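Side-chain contacts in concanavalin B (PDB 6CAF), which is a chitinase-like seed protein of glycosyl hydrolase family 18 that may act as a carbohydrate-binding protein: residues A[151-156]-A[169-174]; A[199-204]-A[234-239]; A[219-224]-A[271-276]. All blocks are in the same frame, centred on the assembly; numbering follows the deposited sequence.

Contact 1: residues A[151-156]-A[169-174]; sequences IHFDIQ and EELYQI
Leu171 of helix 164-178 meets Phe153 and Ile151 of strand 150-154, closing part of the beta-alpha-beta unit that runs on to strand 183-186 in the TIM barrel of this family 18 protein. The apolar part is small, with 97 Å² buried in all, and it turns on one methyl group. Leu171 CD1 lies 3.9 Å from Phe153 CE1 and 4.0 Å from Phe153 CZ, near the ring plane, so the methyl meets the edge of the aromatic. The two side chains approach from opposite directions. With CG anti to the carbonyl carbon (chi1 -77°), Leu171 reaches from the helix to the sheet. The same CD1 also comes within 4.3 Å of Ile151 CG2. Phe206 meets the Phe153 ring edge-to-face, and Leu167 and Leu168 of the same helix also touch Phe153.

Within 151-156 itself, beyond the contact, a polar bond holds the end of the segment, in the stretch corresponding to the family's catalytic signature, where a glutamate is usual at the position of Gln156. Gln156 NE2 donates to Asp154 OD1 at 3.0 Å, almost straight at 178°, in its own amide plane but from above the carboxylate plane.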
ATOM      1  N   ILE A 151      -2.314   5.844  -6.136  1.00 10.58           N
ATOM      2  CA  ILE A 151      -1.682   4.698  -6.766  1.00 10.00           C
ATOM      3  C   ILE A 151      -0.557   4.269  -5.836  1.00  9.74           C
ATOM      4  O   ILE A 151       0.286   5.093  -5.429  1.00 10.67           O
ATOM      5  CB  ILE A 151      -1.094   5.032  -8.158  1.00 10.29           C
ATOM      6  CG1 ILE A 151      -2.176   5.559  -9.099  1.00 11.09           C
ATOM      7  CG2 ILE A 151      -0.367   3.832  -8.734  1.00 11.26           C
ATOM      8  CD1 ILE A 151      -3.291   4.613  -9.462  1.00 11.91           C
ATOM      9  N   HIS A 152      -0.553   2.961  -5.516  1.00  9.58           N
ATOM     10  CA  HIS A 152       0.399   2.367  -4.595  1.00  9.26           C
ATOM     11  C   HIS A 152       1.336   1.423  -5.345  1.00  9.26           C
ATOM     12  O   HIS A 152       0.906   0.501  -6.029  1.00 10.90           O
ATOM     13  CB  HIS A 152      -0.373   1.621  -3.533  1.00  9.94           C
ATOM     14  CG  HIS A 152       0.448   0.928  -2.519  1.00  9.50           C
ATOM     15  ND1 HIS A 152       1.343   1.583  -1.716  1.00 10.86           N
ATOM     16  CD2 HIS A 152       0.415  -0.350  -2.088  1.00 10.69           C
ATOM     17  CE1 HIS A 152       1.842   0.731  -0.842  1.00 10.93           C
ATOM     18  NE2 HIS A 152       1.280  -0.443  -1.043  1.00 11.19           N
ATOM     19  N   PHE A 153       2.638   1.697  -5.228  1.00  9.87           N
ATOM     20  CA  PHE A 153       3.673   0.954  -5.938  1.00 10.08           C
ATOM     21  C   PHE A 153       4.163  -0.203  -5.063  1.00 11.04           C
ATOM     22  O   PHE A 153       5.138  -0.067  -4.314  1.00 11.75           O
ATOM     23  CB  PHE A 153       4.853   1.873  -6.261  1.00 10.70           C
ATOM     24  CG  PHE A 153       4.672   2.816  -7.414  1.00 10.48           C
ATOM     25  CD1 PHE A 153       3.607   3.684  -7.488  1.00 11.13           C
ATOM     26  CD2 PHE A 153       5.659   2.878  -8.389  1.00 11.52           C
ATOM     27  CE1 PHE A 153       3.517   4.574  -8.534  1.00 11.81           C
ATOM     28  CE2 PHE A 153       5.593   3.798  -9.396  1.00 12.64           C
ATOM     29  CZ  PHE A 153       4.513   4.628  -9.486  1.00 12.17           C
ATOM     30  N   ASP A 154       3.526  -1.365  -5.175  1.00 11.19           N
ATOM     31  CA  ASP A 154       3.938  -2.531  -4.383  1.00 11.57           C
ATOM     32  C   ASP A 154       4.859  -3.392  -5.253  1.00 11.40           C
ATOM     33  O   ASP A 154       4.527  -4.522  -5.667  1.00 12.72           O
ATOM     34  CB  ASP A 154       2.732  -3.309  -3.849  1.00 12.08           C
ATOM     35  CG  ASP A 154       3.066  -4.221  -2.711  1.00 14.09           C
ATOM     36  OD1 ASP A 154       4.253  -4.475  -2.438  1.00 14.93           O
ATOM     37  OD2 ASP A 154       2.107  -4.749  -2.098  1.00 17.09           O
ATOM     38  N   ILE A 155       6.007  -2.823  -5.567  1.00 12.02           N
ATOM     39  CA  ILE A 155       6.874  -3.387  -6.575  1.00 12.42           C
ATOM     40  C   ILE A 155       7.849  -4.337  -5.902  1.00 13.30           C
ATOM     41  O   ILE A 155       8.956  -3.962  -5.514  1.00 15.92           O
ATOM     42  CB  ILE A 155       7.572  -2.281  -7.381  1.00 13.02           C
ATOM     43  CG1 ILE A 155       6.552  -1.251  -7.934  1.00 12.80           C
ATOM     44  CG2 ILE A 155       8.442  -2.861  -8.482  1.00 13.63           C
ATOM     45  CD1 ILE A 155       5.412  -1.848  -8.699  1.00 13.76           C
ATOM     46  N   GLN A 156       7.404  -5.572  -5.721  1.00 15.71           N
ATOM     47  CA  GLN A 156       8.147  -6.510  -4.936  1.00 17.81           C
ATOM     48  C   GLN A 156       8.745  -7.643  -5.738  1.00 18.37           C
ATOM     49  O   GLN A 156       9.705  -8.276  -5.301  1.00 24.16           O
ATOM     50  CB  GLN A 156       7.359  -6.993  -3.716  1.00 29.34           C
ATOM     51  CG  GLN A 156       5.957  -7.351  -3.844  1.00 23.16           C
ATOM     52  CD  GLN A 156       5.427  -8.049  -2.647  1.00 19.70           C
ATOM     53  OE1 GLN A 156       5.667  -9.228  -2.469  1.00 20.65           O
ATOM     54  NE2 GLN A 156       4.730  -7.321  -1.797  1.00 19.12           N
ATOM     55  N   GLU A 169       7.450   9.511 -11.906  1.00 10.89           N
ATOM     56  CA  GLU A 169       7.629  10.841 -12.450  0.50 11.02           C
ATOM     57  C   GLU A 169       6.454  11.250 -13.329  1.00 11.62           C
ATOM     58  O   GLU A 169       5.950  12.379 -13.257  1.00 12.45           O
ATOM     59  CB  GLU A 169       8.905  10.869 -13.272  0.50 10.70           C
ATOM     60  CG  GLU A 169       9.139  12.183 -13.999  0.50 15.47           C
ATOM     61  CD  GLU A 169       9.386  13.346 -13.073  0.50 17.09           C
ATOM     62  OE1 GLU A 169       9.951  13.096 -12.001  0.50 18.19           O
ATOM     63  OE2 GLU A 169       9.037  14.489 -13.437  0.50 33.39           O
ATOM     64  N   GLU A 170       6.023  10.334 -14.184  1.00 10.97           N
ATOM     65  CA  GLU A 170       4.950  10.655 -15.096  1.00 11.28           C
ATOM     66  C   GLU A 170       3.619  10.861 -14.369  1.00 10.91           C
ATOM     67  O   GLU A 170       2.845  11.760 -14.698  1.00 11.99           O
ATOM     68  CB  GLU A 170       4.824   9.611 -16.216  1.00 12.20           C
ATOM     69  CG  GLU A 170       6.051   9.513 -17.108  1.00 12.90           C
ATOM     70  CD  GLU A 170       6.475  10.729 -17.898  1.00 16.77           C
ATOM     71  OE1 GLU A 170       5.775  11.749 -17.923  1.00 16.06           O
ATOM     72  OE2 GLU A 170       7.561  10.630 -18.531  1.00 19.83           O
ATOM     73  N   LEU A 171       3.354  10.029 -13.358  1.00 10.39           N
ATOM     74  CA  LEU A 171       2.161  10.232 -12.556  1.00 10.63           C
ATOM     75  C   LEU A 171       2.228  11.564 -11.795  1.00 11.02           C
ATOM     76  O   LEU A 171       1.229  12.282 -11.704  1.00 12.36           O
ATOM     77  CB  LEU A 171       1.948   9.066 -11.585  1.00 10.68           C
ATOM     78  CG  LEU A 171       1.392   7.818 -12.197  1.00 11.57           C
ATOM     79  CD1 LEU A 171       1.591   6.632 -11.262  1.00 12.30           C
ATOM     80  CD2 LEU A 171      -0.074   7.967 -12.541  1.00 12.58           C
ATOM     81  N   TYR A 172       3.394  11.857 -11.241  1.00 10.99           N
ATOM     82  CA  TYR A 172       3.570  13.081 -10.520  1.00 12.19           C
ATOM     83  C   TYR A 172       3.329  14.315 -11.411  1.00 12.97           C
ATOM     84  O   TYR A 172       2.688  15.288 -11.024  1.00 14.50           O
ATOM     85  CB  TYR A 172       4.974  13.107  -9.932  1.00 13.92           C
ATOM     86  CG  TYR A 172       5.101  14.277  -9.024  1.00 18.27           C
ATOM     87  CD1 TYR A 172       4.614  14.214  -7.706  1.00 22.79           C
ATOM     88  CD2 TYR A 172       5.640  15.399  -9.441  1.00 25.02           C
ATOM     89  CE1 TYR A 172       4.658  15.304  -6.877  1.00 23.68           C
ATOM     90  CE2 TYR A 172       5.715  16.532  -8.610  1.00 24.13           C
ATOM     91  CZ  TYR A 172       5.227  16.454  -7.327  1.00 27.13           C
ATOM     92  OH  TYR A 172       5.240  17.501  -6.442  1.00 30.42           O
ATOM     93  N   GLN A 173       3.808  14.240 -12.645  1.00 12.02           N
ATOM     94  CA  GLN A 173       3.620  15.346 -13.570  0.50 12.94           C
ATOM     95  C   GLN A 173       2.147  15.523 -13.937  1.00 13.46           C
ATOM     96  O   GLN A 173       1.660  16.652 -14.043  1.00 15.25           O
ATOM     97  CB  GLN A 173       4.488  15.177 -14.817  0.50 14.96           C
ATOM     98  CG  GLN A 173       5.977  15.343 -14.550  0.50 17.79           C
ATOM     99  CD  GLN A 173       6.319  16.717 -14.030  0.50 27.61           C
ATOM    100  OE1 GLN A 173       5.705  17.702 -14.435  0.50 29.05           O
ATOM    101  NE2 GLN A 173       7.285  16.793 -13.119  0.50 34.76           N
ATOM    102  N   ILE A 174       1.434  14.429 -14.127  1.00 12.73           N
ATOM    103  CA  ILE A 174       0.008  14.467 -14.432  1.00 13.34           C
ATOM    104  C   ILE A 174      -0.736  15.154 -13.273  1.00 13.44           C
ATOM    105  O   ILE A 174      -1.692  15.902 -13.501  1.00 14.80           O
ATOM    106  CB  ILE A 174      -0.539  13.036 -14.731  1.00 14.25           C
ATOM    107  CG1 ILE A 174      -0.085  12.563 -16.101  1.00 14.00           C
ATOM    108  CG2 ILE A 174      -2.066  13.008 -14.634  1.00 17.79           C
ATOM    109  CD1 ILE A 174      -0.248  11.051 -16.276  1.00 16.11           C
TER

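Contact 2: residues A[199-204]-A[234-239]; sequences NAIQTR and LSWTKS
Two helices on the outer layer of the barrel, 198-202 and 227-239, meet through Ile201 with Trp236 and Gln202 with Ser239. The apolar pair lies on the inner side. Ile201 CD1 is 3.9 Å from Trp236 CZ3 and 4.1 Å from Trp236 CH2, near the indole plane, so the methyl abuts the edge of the six-membered ring while the two side chains cross at about a right angle. The opposite end of the indole is tied down separately, because Trp236 NE1 is hydrogen-bonded to Cys190 O.

In the TIM barrel both helices pack against strand 208-212, which lies between them in the chain: Ile201 touches Ile209 and Trp236 touches Val211, which places this pair next to the sheet.

Farther out, the contact is polar. The chain of Gln202 bends at chi2 (-62°), bringing its amide round to the C-terminal end of the other helix. There NE2 is 3.2 Å from Ser239 O, a weak hydrogen bond with an N-H...O angle of 126°, to be read with caution because Ser239 was modelled in two conformations. A water lies between the same segments, 3.0 Å from Ile201 O and 2.9 Å from Ser239 O, the latter distance subject to the same caution.

Arg204 is the first residue after helix 198-202 to leave helical phi/psi, with a positive phi. Ala200 O accepts twice from one residue: from Thr203 N, and from Thr203 OG1 at 2.7 Å, in the carbonyl plane with a C=O...donor angle of 159°.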
ATOM      1  N   ASN A 199      15.458   4.097  -6.747  1.00 12.33           N
ATOM      2  CA  ASN A 199      15.485   5.280  -7.617  1.00 13.49           C
ATOM      3  C   ASN A 199      14.155   6.032  -7.538  1.00 13.25           C
ATOM      4  O   ASN A 199      14.128   7.272  -7.490  1.00 14.03           O
ATOM      5  CB  ASN A 199      15.787   4.923  -9.063  1.00 15.40           C
ATOM      6  CG  ASN A 199      17.221   4.610  -9.292  1.00 22.28           C
ATOM      7  OD1 ASN A 199      18.088   4.948  -8.515  1.00 27.14           O
ATOM      8  ND2 ASN A 199      17.483   4.032 -10.435  1.00 32.92           N
ATOM      9  N   ALA A 200      13.043   5.299  -7.546  1.00 11.66           N
ATOM     10  CA  ALA A 200      11.757   5.976  -7.412  1.00 11.68           C
ATOM     11  C   ALA A 200      11.670   6.739  -6.086  1.00 10.78           C
ATOM     12  O   ALA A 200      11.218   7.892  -6.046  1.00 12.16           O
ATOM     13  CB  ALA A 200      10.626   4.975  -7.560  1.00 11.81           C
ATOM     14  N   ILE A 201      12.070   6.107  -4.997  1.00 10.80           N
ATOM     15  CA  ILE A 201      11.959   6.760  -3.704  1.00 11.03           C
ATOM     16  C   ILE A 201      12.850   8.005  -3.639  1.00 11.87           C
ATOM     17  O   ILE A 201      12.453   9.021  -3.050  1.00 12.78           O
ATOM     18  CB  ILE A 201      12.228   5.773  -2.569  1.00 12.00           C
ATOM     19  CG1 ILE A 201      11.116   4.739  -2.562  1.00 12.62           C
ATOM     20  CG2 ILE A 201      12.288   6.508  -1.243  1.00 14.33           C
ATOM     21  CD1 ILE A 201      11.380   3.548  -1.652  1.00 14.88           C
ATOM     22  N   GLN A 202      13.993   7.950  -4.290  1.00 12.40           N
ATOM     23  CA  GLN A 202      14.911   9.080  -4.286  1.00 14.06           C
ATOM     24  C   GLN A 202      14.385  10.283  -5.062  1.00 14.25           C
ATOM     25  O   GLN A 202      14.928  11.375  -4.901  1.00 16.90           O
ATOM     26  CB  GLN A 202      16.271   8.651  -4.794  1.00 16.36           C
ATOM     27  CG  GLN A 202      17.015   7.766  -3.792  1.00 19.55           C
ATOM     28  CD  GLN A 202      17.304   8.495  -2.493  1.00 36.49           C
ATOM     29  OE1 GLN A 202      17.942   9.531  -2.512  1.00 66.46           O
ATOM     30  NE2 GLN A 202      16.811   7.970  -1.373  1.00 41.45           N
ATOM     31  N   THR A 203      13.319  10.124  -5.860  1.00 13.32           N
ATOM     32  CA  THR A 203      12.695  11.295  -6.520  1.00 13.67           C
ATOM     33  C   THR A 203      11.975  12.215  -5.525  1.00 13.50           C
ATOM     34  O   THR A 203      11.633  13.345  -5.876  1.00 15.28           O
ATOM     35  CB  THR A 203      11.640  10.900  -7.572  1.00 14.09           C
ATOM     36  OG1 THR A 203      10.497  10.342  -6.928  1.00 13.89           O
ATOM     37  CG2 THR A 203      12.189   9.994  -8.653  1.00 15.34           C
ATOM     38  N   ARG A 204      11.659  11.694  -4.346  1.00 13.03           N
ATOM     39  CA  ARG A 204      10.882  12.424  -3.342  1.00 12.98           C
ATOM     40  C   ARG A 204       9.436  12.661  -3.737  1.00 13.13           C
ATOM     41  O   ARG A 204       8.735  13.432  -3.065  1.00 15.31           O
ATOM     42  CB  ARG A 204      11.574  13.726  -2.917  1.00 13.66           C
ATOM     43  CG  ARG A 204      13.027  13.498  -2.585  1.00 14.34           C
ATOM     44  CD  ARG A 204      13.712  14.737  -2.049  1.00 15.74           C
ATOM     45  NE  ARG A 204      15.118  14.433  -1.787  1.00 16.88           N
ATOM     46  CZ  ARG A 204      16.003  15.267  -1.296  1.00 18.21           C
ATOM     47  NH1 ARG A 204      15.643  16.468  -0.933  1.00 19.09           N
ATOM     48  NH2 ARG A 204      17.260  14.881  -1.192  1.00 20.07           N
ATOM     49  N   LEU A 234      15.179   3.599  11.509  1.00 11.26           N
ATOM     50  CA  LEU A 234      16.135   4.683  11.469  1.00 12.10           C
ATOM     51  C   LEU A 234      16.705   4.882  10.066  1.00 11.51           C
ATOM     52  O   LEU A 234      16.769   6.006   9.559  1.00 12.46           O
ATOM     53  CB  LEU A 234      17.255   4.431  12.485  1.00 13.28           C
ATOM     54  CG  LEU A 234      18.347   5.482  12.554  1.00 14.46           C
ATOM     55  CD1 LEU A 234      17.790   6.854  12.912  1.00 17.05           C
ATOM     56  CD2 LEU A 234      19.453   5.084  13.521  1.00 16.48           C
ATOM     57  N   SER A 235      17.153   3.798   9.453  1.00 11.25           N
ATOM     58  CA  SER A 235      17.701   3.892   8.103  1.00 11.52           C
ATOM     59  C   SER A 235      16.711   4.525   7.138  1.00 11.26           C
ATOM     60  O   SER A 235      17.083   5.366   6.302  1.00 12.84           O
ATOM     61  CB  SER A 235      18.115   2.518   7.633  1.00 12.27           C
ATOM     62  OG  SER A 235      19.102   1.945   8.463  1.00 15.75           O
ATOM     63  N   TRP A 236      15.450   4.121   7.222  1.00 11.11           N
ATOM     64  CA  TRP A 236      14.408   4.656   6.349  1.00 11.54           C
ATOM     65  C   TRP A 236      14.147   6.138   6.637  1.00 11.78           C
ATOM     66  O   TRP A 236      13.861   6.899   5.697  1.00 14.15           O
ATOM     67  CB  TRP A 236      13.124   3.808   6.436  1.00 12.00           C
ATOM     68  CG  TRP A 236      13.282   2.588   5.611  1.00 11.92           C
ATOM     69  CD1 TRP A 236      13.643   1.353   6.028  1.00 13.58           C
ATOM     70  CD2 TRP A 236      13.184   2.517   4.186  1.00 12.02           C
ATOM     71  NE1 TRP A 236      13.748   0.508   4.961  1.00 13.61           N
ATOM     72  CE2 TRP A 236      13.479   1.200   3.812  1.00 13.04           C
ATOM     73  CE3 TRP A 236      12.866   3.439   3.196  1.00 14.74           C
ATOM     74  CZ2 TRP A 236      13.470   0.777   2.495  1.00 14.97           C
ATOM     75  CZ3 TRP A 236      12.875   3.025   1.888  1.00 17.34           C
ATOM     76  CH2 TRP A 236      13.172   1.714   1.546  1.00 16.03           C
ATOM     77  N   THR A 237      14.235   6.570   7.897  1.00 11.90           N
ATOM     78  CA  THR A 237      14.043   7.988   8.150  1.00 12.33           C
ATOM     79  C   THR A 237      15.104   8.815   7.449  1.00 14.43           C
ATOM     80  O   THR A 237      14.860   9.951   7.083  1.00 15.76           O
ATOM     81  CB  THR A 237      14.027   8.359   9.637  1.00 13.27           C
ATOM     82  OG1 THR A 237      15.295   8.127  10.250  1.00 15.03           O
ATOM     83  CG2 THR A 237      12.910   7.639  10.376  1.00 13.98           C
ATOM     84  N   LYS A 238      16.291   8.245   7.273  1.00 15.53           N
ATOM     85  CA  LYS A 238      17.348   8.984   6.556  1.00 19.48           C
ATOM     86  C   LYS A 238      17.211   8.894   5.042  1.00 22.21           C
ATOM     87  O   LYS A 238      17.614   9.818   4.324  1.00 30.50           O
ATOM     88  CB  LYS A 238      18.708   8.465   6.927  1.00 23.66           C
ATOM     89  CG  LYS A 238      18.968   8.494   8.396  1.00 24.46           C
ATOM     90  CD  LYS A 238      18.601   9.818   9.004  1.00 28.51           C
ATOM     91  CE  LYS A 238      19.082   9.843  10.435  1.00 36.37           C
ATOM     92  NZ  LYS A 238      18.720  11.109  11.127  1.00 48.22           N
ATOM     93  N   SER A 239      16.760   7.960   4.564  0.50 19.53           N
ATOM     94  CA  SER A 239      16.612   7.540   3.122  0.50 22.76           C
ATOM     95  C   SER A 239      15.363   8.350   2.530  0.50 23.63           C
ATOM     96  O   SER A 239      15.345   8.646   1.333  0.50 27.73           O
ATOM     97  CB  SER A 239      16.391   6.013   3.010  0.50 23.69           C
ATOM     98  OG  SER A 239      17.584   5.271   2.760  0.50 29.03           O
TER
HETATM   99  O   HOH W   1      13.781  10.122  -0.646  1.00 16.75           O

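Contact 3: residues A[219-224]-A[271-276]; sequences CQYSTG and GQVLPY
Tyr221 reaches helix 266-273 and meets Val273 and Gln272 there. At its root, CB points toward the helix, and CG stands anti to the backbone N (chi1 176°), which carries the ring across from the loop. One ring side then makes the contact atom by atom. CD1 is 3.9 Å from Val273 CG2, the methyl that stands beside the Val273 backbone N. Next along, CE1 is 4.1 Å from that methyl and already 3.8 Å from Gln272 OE1, so the surroundings change here from apolar to polar. CZ lies 3.9 Å from OE1, and the phenol OH comes to 3.1 Å from Gln272 OE1.

Residues 219-224 lie in the loop between strand 208-212 and helix 227-239, whereas helix 266-273 lies between the next two strands of the TIM barrel, so the tyrosine joins successive beta-alpha units. Ile226, Ile264, Pro265 and Ala268 also touch Tyr221, and the Cys219-Cys190 disulfide ties the loop, just ahead of Tyr221, to the loop after strand 183-186.

If an alanine stood here, the ring and its hydroxyl would be missing, which would probably leave Val273 CG2 facing a gap and deprive Gln272 OE1 of its phenol neighbour.

Gln272 reaches the phenol with its chain extended beyond CG (chi2 178°). OE1 meets the ring at its edge, in plane, while the amide plane is turned 49° from the ring. The OH-OE1 hydrogen bond is nevertheless not settled: the phenol proton has another acceptor within reach, and Gln272 has a second conformation. Leu274 and Pro275 form a 3-10 segment, and Tyr276 N donates to Val273 O at 2.9 Å.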
ATOM      1  N   CYS A 219      15.854  -7.143   9.127  1.00 14.84           N
ATOM      2  CA  CYS A 219      15.215  -5.885   9.467  1.00 14.90           C
ATOM      3  C   CYS A 219      13.858  -6.016  10.123  1.00 15.48           C
ATOM      4  O   CYS A 219      13.198  -5.007  10.354  1.00 18.73           O
ATOM      5  CB  CYS A 219      15.095  -4.964   8.237  1.00 15.38           C
ATOM      6  SG  CYS A 219      14.684  -5.655   6.613  1.00 19.48           S
ATOM      7  N   GLN A 220      13.433  -7.227  10.441  1.00 14.69           N
ATOM      8  CA  GLN A 220      12.119  -7.415  11.013  1.00 14.87           C
ATOM      9  C   GLN A 220      12.183  -7.650  12.519  1.00 14.55           C
ATOM     10  O   GLN A 220      13.237  -7.936  13.100  1.00 15.73           O
ATOM     11  CB  GLN A 220      11.391  -8.564  10.320  1.00 14.54           C
ATOM     12  CG  GLN A 220      11.925  -9.940  10.721  1.00 14.58           C
ATOM     13  CD  GLN A 220      11.524 -11.015   9.730  1.00 15.02           C
ATOM     14  OE1 GLN A 220      10.867 -10.746   8.719  1.00 16.44           O
ATOM     15  NE2 GLN A 220      11.966 -12.232   9.990  1.00 17.63           N
ATOM     16  N   TYR A 221      11.033  -7.495  13.159  1.00 13.71           N
ATOM     17  CA  TYR A 221      10.896  -7.845  14.558  1.00 14.34           C
ATOM     18  C   TYR A 221      11.049  -9.334  14.789  1.00 16.16           C
ATOM     19  O   TYR A 221      10.603 -10.140  13.961  1.00 16.92           O
ATOM     20  CB  TYR A 221       9.487  -7.473  14.989  1.00 14.14           C
ATOM     21  CG  TYR A 221       9.103  -7.860  16.408  1.00 14.05           C
ATOM     22  CD1 TYR A 221       9.471  -7.080  17.507  1.00 15.59           C
ATOM     23  CD2 TYR A 221       8.374  -8.999  16.653  1.00 14.63           C
ATOM     24  CE1 TYR A 221       9.115  -7.429  18.799  1.00 18.08           C
ATOM     25  CE2 TYR A 221       8.005  -9.354  17.943  1.00 16.70           C
ATOM     26  CZ  TYR A 221       8.397  -8.578  19.017  1.00 19.43           C
ATOM     27  OH  TYR A 221       8.058  -8.947  20.292  1.00 23.01           O
ATOM     28  N   SER A 222      11.577  -9.697  15.954  1.00 16.05           N
ATOM     29  CA  SER A 222      11.385 -11.055  16.482  1.00 18.41           C
ATOM     30  C   SER A 222      11.218 -10.950  17.971  1.00 18.84           C
ATOM     31  O   SER A 222      11.561  -9.939  18.567  1.00 18.95           O
ATOM     32  CB  SER A 222      12.532 -11.998  16.098  1.00 23.10           C
ATOM     33  OG  SER A 222      13.757 -11.589  16.664  1.00 23.99           O
ATOM     34  N   THR A 223      10.631 -11.985  18.567  1.00 20.81           N
ATOM     35  CA  THR A 223      10.281 -11.927  19.985  1.00 23.86           C
ATOM     36  C   THR A 223      11.474 -11.497  20.813  1.00 26.46           C
ATOM     37  O   THR A 223      12.537 -12.088  20.709  1.00 25.11           O
ATOM     38  CB  THR A 223       9.769 -13.283  20.490  1.00 28.49           C
ATOM     39  OG1 THR A 223       8.728 -13.741  19.625  1.00 31.09           O
ATOM     40  CG2 THR A 223       9.226 -13.147  21.903  1.00 33.51           C
ATOM     41  N   GLY A 224      11.297 -10.442  21.610  1.00 30.85           N
ATOM     42  CA  GLY A 224      12.354  -9.936  22.490  1.00 44.26           C
ATOM     43  C   GLY A 224      13.490  -9.184  21.813  1.00 33.78           C
ATOM     44  O   GLY A 224      14.495  -8.854  22.464  1.00 61.88           O
ATOM     45  N   GLY A 271       3.566  -1.574  22.761  1.00 18.51           N
ATOM     46  CA  GLY A 271       4.384  -1.378  23.945  1.00 21.82           C
ATOM     47  C   GLY A 271       5.887  -1.449  23.741  1.00 19.84           C
ATOM     48  O   GLY A 271       6.649  -0.758  24.425  1.00 22.91           O
ATOM     49  N   GLN A 272       6.319  -2.313  22.838  1.00 18.03           N
ATOM     50  CA  GLN A 272       7.737  -2.641  22.649  0.50 18.17           C
ATOM     51  C   GLN A 272       8.359  -1.987  21.436  1.00 16.00           C
ATOM     52  O   GLN A 272       9.569  -1.869  21.388  1.00 18.32           O
ATOM     53  CB  GLN A 272       7.963  -4.159  22.469  0.50 24.45           C
ATOM     54  CG  GLN A 272       7.566  -5.054  23.627  0.50 25.58           C
ATOM     55  CD  GLN A 272       7.788  -6.536  23.327  0.50 42.58           C
ATOM     56  OE1 GLN A 272       8.651  -6.926  22.513  0.50 35.36           O
ATOM     57  NE2 GLN A 272       6.995  -7.374  23.973  0.50 31.04           N
ATOM     58  N   VAL A 273       7.552  -1.672  20.411  1.00 14.85           N
ATOM     59  CA  VAL A 273       8.101  -1.220  19.142  1.00 14.87           C
ATOM     60  C   VAL A 273       7.833   0.254  18.884  1.00 13.86           C
ATOM     61  O   VAL A 273       8.775   1.058  18.836  1.00 15.19           O
ATOM     62  CB  VAL A 273       7.586  -2.087  17.974  1.00 14.81           C
ATOM     63  CG1 VAL A 273       8.112  -1.567  16.638  1.00 15.52           C
ATOM     64  CG2 VAL A 273       7.985  -3.538  18.195  1.00 16.89           C
ATOM     65  N   LEU A 274       6.568   0.640  18.763  1.00 13.42           N
ATOM     66  CA  LEU A 274       6.265   1.996  18.386  1.00 14.60           C
ATOM     67  C   LEU A 274       6.912   3.083  19.254  1.00 14.68           C
ATOM     68  O   LEU A 274       7.386   4.092  18.707  1.00 16.55           O
ATOM     69  CB  LEU A 274       4.754   2.212  18.283  1.00 15.42           C
ATOM     70  CG  LEU A 274       4.003   1.413  17.217  1.00 15.39           C
ATOM     71  CD1 LEU A 274       2.526   1.749  17.257  1.00 19.41           C
ATOM     72  CD2 LEU A 274       4.560   1.632  15.819  1.00 16.58           C
ATOM     73  N   PRO A 275       6.919   2.909  20.589  1.00 14.80           N
ATOM     74  CA  PRO A 275       7.479   3.997  21.391  1.00 16.13           C
ATOM     75  C   PRO A 275       8.939   4.295  21.115  1.00 16.97           C
ATOM     76  O   PRO A 275       9.436   5.373  21.464  1.00 18.81           O
ATOM     77  CB  PRO A 275       7.297   3.513  22.839  1.00 18.73           C
ATOM     78  CG  PRO A 275       6.150   2.545  22.744  1.00 18.62           C
ATOM     79  CD  PRO A 275       6.366   1.854  21.436  1.00 16.17           C
ATOM     80  N   TYR A 276       9.604   3.337  20.494  1.00 15.65           N
ATOM     81  CA  TYR A 276      11.028   3.366  20.343  1.00 15.68           C
ATOM     82  C   TYR A 276      11.498   3.611  18.923  1.00 16.11           C
ATOM     83  O   TYR A 276      12.666   3.454  18.622  1.00 17.83           O
ATOM     84  CB  TYR A 276      11.612   2.074  20.904  1.00 15.98           C
ATOM     85  CG  TYR A 276      11.332   1.923  22.355  1.00 16.65           C
ATOM     86  CD1 TYR A 276      11.847   2.810  23.242  1.00 17.66           C
ATOM     87  CD2 TYR A 276      10.482   0.933  22.835  1.00 18.69           C
ATOM     88  CE1 TYR A 276      11.597   2.687  24.597  1.00 18.56           C
ATOM     89  CE2 TYR A 276      10.196   0.822  24.176  1.00 20.91           C
ATOM     90  CZ  TYR A 276      10.757   1.719  25.057  1.00 20.31           C
ATOM     91  OH  TYR A 276      10.503   1.632  26.399  1.00 25.39           O
TER

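From the N terminus, contact 1 comes first: it closes a short excursion of 12 residues between strand 150-154 and the helix that follows, and ends before the others begin. Contact 2 opens at 199-204 and closes 29 residues later, spanning strand 208-212. Contact 3 starts at 219-224, before contact 2 has closed, and reaches 271-276, so these two cross. Contact 1 fastens a helix to its strand, contact 2 joins two outer helices, and contact 3 ties a loop to the helix of a later unit. Centres of contacts 1 and 2 are about 15 Å apart, those of 2 and 3 about 21 Å, and contacts 1 and 3 lie on opposite sides of the chain's centre.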